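Local coordinates for VIN1 (Oscarella pearsei, PDB 6BFI), which binds actin filaments and may play a role in cell-cell adhesion, as a sponge member of the vinculin/alpha-catenin family, at residues T414-A425 and L438-S449. Sequence-based numbering, arbitrary orientation.
Sequences TARLADTAELVA and LRKEAAKLRDIS
Arg446 reaches across to Ala418 and Asp419, joining two antiparallel helices whose axes, over these short segments, approach to 9.2 Å. From CB on the flank of its helix, CG, anti to the carbonyl carbon (chi1 -63°), passes Ala418 CB at 3.8 Å, NE follows, and the extended chain lays the guanidinium flat over that methyl, with CZ 3.4 Å from Ala418 CB. At its edge NH2 makes an in-plane salt bridge to Asp419 OD1 (3.0 Å), though the angle at the hydrogen (133°) is far from straight.

Inside this charged margin, small residues let the backbones close in: Ala418 and Ala442 have CA atoms 5.1 Å apart, and Ala421 CB touches both Ala442 CB and Leu438 CD2. Leu445 and Leu438 suit the deeper side, where both helices meet helix 466-493 through Met486. Two small hydroxyl side chains can meet at the buried end, Thr414 OG1 2.9 Å from Ser449 OG, and Trp479 NE1 bonds weakly to both. Arg439 does something looser: Ala425 CB sits off-centre over its guanidinium, and NE makes a weak bridge, 3.5 Å, to Glu422 OE2. The chemistry implies an alanine-leucine seam within a helical bundle, bordered by ion pairs that probably favour this antiparallel alignment.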
loop_
_atom_site.group_PDB
_atom_site.type_symbol
_atom_site.label_atom_id
_atom_site.label_comp_id
_atom_site.label_asym_id
_atom_site.label_seq_id
_atom_site.Cartn_x
_atom_site.Cartn_y
_atom_site.Cartn_z
ATOM N N THR A 414 -11.191 -11.479 -18.806
ATOM C CA THR A 414 -10.157 -11.172 -17.820
ATOM C C THR A 414 -9.473 -9.840 -18.111
ATOM O O THR A 414 -9.122 -9.109 -17.172
ATOM C CB THR A 414 -9.131 -12.307 -17.754
ATOM O OG1 THR A 414 -8.113 -11.981 -16.801
ATOM C CG2 THR A 414 -8.489 -12.551 -19.116
ATOM N N ALA A 415 -9.296 -9.494 -19.389
ATOM C CA ALA A 415 -8.785 -8.166 -19.714
ATOM C C ALA A 415 -9.705 -7.081 -19.167
ATOM O O ALA A 415 -9.235 -6.062 -18.642
ATOM C CB ALA A 415 -8.618 -8.016 -21.227
ATOM N N ARG A 416 -11.022 -7.291 -19.263
ATOM C CA ARG A 416 -11.963 -6.309 -18.737
ATOM C C ARG A 416 -11.883 -6.221 -17.218
ATOM O O ARG A 416 -11.966 -5.122 -16.650
ATOM C CB ARG A 416 -13.383 -6.654 -19.180
ATOM C CG ARG A 416 -14.426 -5.638 -18.757
ATOM C CD ARG A 416 -14.181 -4.288 -19.409
ATOM N NE ARG A 416 -15.319 -3.394 -19.229
ATOM C CZ ARG A 416 -15.479 -2.244 -19.874
ATOM N NH1 ARG A 416 -14.570 -1.839 -20.751
ATOM N NH2 ARG A 416 -16.553 -1.502 -19.649
ATOM N N LEU A 417 -11.730 -7.363 -16.542
ATOM C CA LEU A 417 -11.565 -7.341 -15.090
ATOM C C LEU A 417 -10.351 -6.513 -14.691
ATOM O O LEU A 417 -10.432 -5.657 -13.799
ATOM C CB LEU A 417 -11.437 -8.764 -14.545
ATOM C CG LEU A 417 -12.660 -9.671 -14.650
ATOM C CD1 LEU A 417 -12.368 -11.012 -13.991
ATOM C CD2 LEU A 417 -13.882 -9.007 -14.028
ATOM N N ALA A 418 -9.212 -6.749 -15.349
ATOM C CA ALA A 418 -8.001 -6.015 -14.987
ATOM C C ALA A 418 -8.132 -4.529 -15.308
ATOM O O ALA A 418 -7.660 -3.679 -14.541
ATOM C CB ALA A 418 -6.789 -6.619 -15.695
ATOM N N ASP A 419 -8.772 -4.197 -16.435
ATOM C CA ASP A 419 -8.993 -2.793 -16.771
ATOM C C ASP A 419 -9.857 -2.106 -15.722
ATOM O O ASP A 419 -9.554 -0.986 -15.293
ATOM C CB ASP A 419 -9.636 -2.674 -18.154
ATOM C CG ASP A 419 -8.637 -2.863 -19.278
ATOM O OD1 ASP A 419 -7.551 -3.425 -19.023
ATOM O OD2 ASP A 419 -8.939 -2.449 -20.418
ATOM N N THR A 420 -10.935 -2.765 -15.294
ATOM C CA THR A 420 -11.799 -2.183 -14.273
ATOM C C THR A 420 -11.052 -2.003 -12.958
ATOM O O THR A 420 -11.194 -0.970 -12.290
ATOM C CB THR A 420 -13.041 -3.052 -14.083
ATOM O OG1 THR A 420 -13.875 -2.942 -15.243
ATOM C CG2 THR A 420 -13.830 -2.612 -12.857
ATOM N N ALA A 421 -10.241 -2.992 -12.572
ATOM C CA ALA A 421 -9.404 -2.825 -11.388
ATOM C C ALA A 421 -8.493 -1.611 -11.527
ATOM O O ALA A 421 -8.298 -0.858 -10.564
ATOM C CB ALA A 421 -8.583 -4.091 -11.141
ATOM N N GLU A 422 -7.945 -1.389 -12.726
ATOM C CA GLU A 422 -7.094 -0.223 -12.941
ATOM C C GLU A 422 -7.885 1.074 -12.805
ATOM O O GLU A 422 -7.388 2.052 -12.231
ATOM C CB GLU A 422 -6.426 -0.303 -14.313
ATOM C CG GLU A 422 -5.650 0.949 -14.694
ATOM C CD GLU A 422 -4.514 1.247 -13.734
ATOM O OE1 GLU A 422 -3.813 0.296 -13.327
ATOM O OE2 GLU A 422 -4.326 2.434 -13.380
ATOM N N LEU A 423 -9.115 1.102 -13.327
ATOM C CA LEU A 423 -9.947 2.296 -13.205
ATOM C C LEU A 423 -10.248 2.601 -11.744
ATOM O O LEU A 423 -10.139 3.749 -11.302
ATOM C CB LEU A 423 -11.248 2.121 -13.991
ATOM C CG LEU A 423 -12.260 3.261 -13.845
ATOM C CD1 LEU A 423 -11.695 4.557 -14.406
ATOM C CD2 LEU A 423 -13.578 2.919 -14.518
ATOM N N VAL A 424 -10.634 1.577 -10.979
ATOM C CA VAL A 424 -10.903 1.769 -9.556
ATOM C C VAL A 424 -9.655 2.269 -8.842
ATOM O O VAL A 424 -9.723 3.171 -7.998
ATOM C CB VAL A 424 -11.430 0.461 -8.935
ATOM C CG1 VAL A 424 -11.319 0.503 -7.422
ATOM C CG2 VAL A 424 -12.870 0.226 -9.358
ATOM N N ALA A 425 -8.494 1.703 -9.180
ATOM C CA ALA A 425 -7.252 2.131 -8.548
ATOM C C ALA A 425 -6.903 3.570 -8.909
ATOM O O ALA A 425 -6.243 4.262 -8.125
ATOM C CB ALA A 425 -6.112 1.191 -8.946
ATOM N N LEU A 438 -3.895 -3.098 -5.360
ATOM C CA LEU A 438 -4.847 -3.421 -6.418
ATOM C C LEU A 438 -4.139 -3.603 -7.754
ATOM O O LEU A 438 -4.379 -4.584 -8.470
ATOM C CB LEU A 438 -5.906 -2.325 -6.516
ATOM C CG LEU A 438 -7.347 -2.748 -6.241
ATOM C CD1 LEU A 438 -8.295 -1.578 -6.467
ATOM C CD2 LEU A 438 -7.727 -3.933 -7.110
ATOM N N ARG A 439 -3.256 -2.664 -8.105
ATOM C CA ARG A 439 -2.537 -2.775 -9.370
ATOM C C ARG A 439 -1.686 -4.039 -9.412
ATOM O O ARG A 439 -1.578 -4.691 -10.461
ATOM C CB ARG A 439 -1.673 -1.534 -9.595
ATOM C CG ARG A 439 -2.466 -0.240 -9.723
ATOM C CD ARG A 439 -1.591 0.889 -10.239
ATOM N NE ARG A 439 -2.364 2.084 -10.561
ATOM C CZ ARG A 439 -2.429 3.164 -9.790
ATOM N NH1 ARG A 439 -1.760 3.206 -8.644
ATOM N NH2 ARG A 439 -3.160 4.204 -10.168
ATOM N N LYS A 440 -1.081 -4.409 -8.278
ATOM C CA LYS A 440 -0.295 -5.636 -8.224
ATOM C C LYS A 440 -1.170 -6.856 -8.486
ATOM O O LYS A 440 -0.810 -7.737 -9.277
ATOM C CB LYS A 440 0.406 -5.752 -6.868
ATOM C CG LYS A 440 1.485 -6.822 -6.813
ATOM C CD LYS A 440 2.284 -6.750 -5.517
ATOM C CE LYS A 440 1.515 -7.340 -4.344
ATOM N NZ LYS A 440 1.395 -8.822 -4.448
ATOM N N GLU A 441 -2.337 -6.917 -7.840
ATOM C CA GLU A 441 -3.233 -8.050 -8.052
ATOM C C GLU A 441 -3.744 -8.102 -9.488
ATOM O O GLU A 441 -3.971 -9.193 -10.030
ATOM C CB GLU A 441 -4.397 -7.987 -7.065
ATOM C CG GLU A 441 -3.954 -8.001 -5.612
ATOM C CD GLU A 441 -5.115 -8.043 -4.641
ATOM O OE1 GLU A 441 -4.904 -8.461 -3.483
ATOM O OE2 GLU A 441 -6.236 -7.661 -5.036
ATOM N N ALA A 442 -3.921 -6.942 -10.123
ATOM C CA ALA A 442 -4.322 -6.922 -11.525
ATOM C C ALA A 442 -3.214 -7.464 -12.422
ATOM O O ALA A 442 -3.468 -8.289 -13.311
ATOM C CB ALA A 442 -4.710 -5.503 -11.940
ATOM N N ALA A 443 -1.976 -7.007 -12.207
ATOM C CA ALA A 443 -0.857 -7.501 -13.006
ATOM C C ALA A 443 -0.679 -9.004 -12.831
ATOM O O ALA A 443 -0.375 -9.721 -13.795
ATOM C CB ALA A 443 0.425 -6.757 -12.634
ATOM N N LYS A 444 -0.874 -9.500 -11.606
ATOM C CA LYS A 444 -0.856 -10.940 -11.380
ATOM C C LYS A 444 -1.973 -11.632 -12.151
ATOM O O LYS A 444 -1.761 -12.699 -12.742
ATOM C CB LYS A 444 -0.964 -11.237 -9.885
ATOM C CG LYS A 444 -1.527 -12.612 -9.570
ATOM C CD LYS A 444 -1.261 -13.021 -8.131
ATOM C CE LYS A 444 -1.898 -14.369 -7.829
ATOM N NZ LYS A 444 -1.431 -14.945 -6.538
ATOM N N LEU A 445 -3.168 -11.033 -12.169
ATOM C CA LEU A 445 -4.282 -11.647 -12.886
ATOM C C LEU A 445 -3.988 -11.762 -14.378
ATOM O O LEU A 445 -4.254 -12.804 -14.990
ATOM C CB LEU A 445 -5.565 -10.853 -12.653
ATOM C CG LEU A 445 -6.817 -11.453 -13.298
ATOM C CD1 LEU A 445 -7.071 -12.852 -12.764
ATOM C CD2 LEU A 445 -8.031 -10.559 -13.069
ATOM N N ARG A 446 -3.443 -10.704 -14.984
ATOM C CA ARG A 446 -3.053 -10.789 -16.390
ATOM C C ARG A 446 -2.005 -11.878 -16.597
ATOM O O ARG A 446 -2.125 -12.720 -17.505
ATOM C CB ARG A 446 -2.521 -9.437 -16.871
ATOM C CG ARG A 446 -3.530 -8.296 -16.829
ATOM C CD ARG A 446 -2.934 -7.031 -17.431
ATOM N NE ARG A 446 -3.950 -6.035 -17.760
ATOM C CZ ARG A 446 -4.169 -4.928 -17.059
ATOM N NH1 ARG A 446 -3.439 -4.665 -15.982
ATOM N NH2 ARG A 446 -5.118 -4.082 -17.435
ATOM N N ASP A 447 -0.976 -11.887 -15.742
ATOM C CA ASP A 447 0.124 -12.832 -15.901
ATOM C C ASP A 447 -0.369 -14.275 -15.857
ATOM O O ASP A 447 -0.032 -15.081 -16.732
ATOM C CB ASP A 447 1.183 -12.587 -14.828
ATOM C CG ASP A 447 2.378 -13.507 -14.972
ATOM O OD1 ASP A 447 3.182 -13.295 -15.906
ATOM O OD2 ASP A 447 2.515 -14.438 -14.151
ATOM N N ILE A 448 -1.175 -14.620 -14.849
ATOM C CA ILE A 448 -1.692 -15.983 -14.770
ATOM C C ILE A 448 -2.703 -16.238 -15.880
ATOM O O ILE A 448 -2.889 -17.383 -16.310
ATOM C CB ILE A 448 -2.291 -16.265 -13.378
ATOM C CG1 ILE A 448 -2.655 -17.745 -13.239
ATOM C CG2 ILE A 448 -3.516 -15.401 -13.128
ATOM C CD1 ILE A 448 -1.524 -18.696 -13.597
ATOM N N SER A 449 -3.358 -15.187 -16.377
ATOM C CA SER A 449 -4.278 -15.360 -17.495
ATOM C C SER A 449 -3.545 -15.786 -18.760
ATOM O O SER A 449 -4.135 -16.448 -19.624
ATOM C CB SER A 449 -5.060 -14.070 -17.741
ATOM O OG SER A 449 -5.860 -13.736 -16.620
HETATM O O HOH W 1 -3.333 -1.935 -14.100
#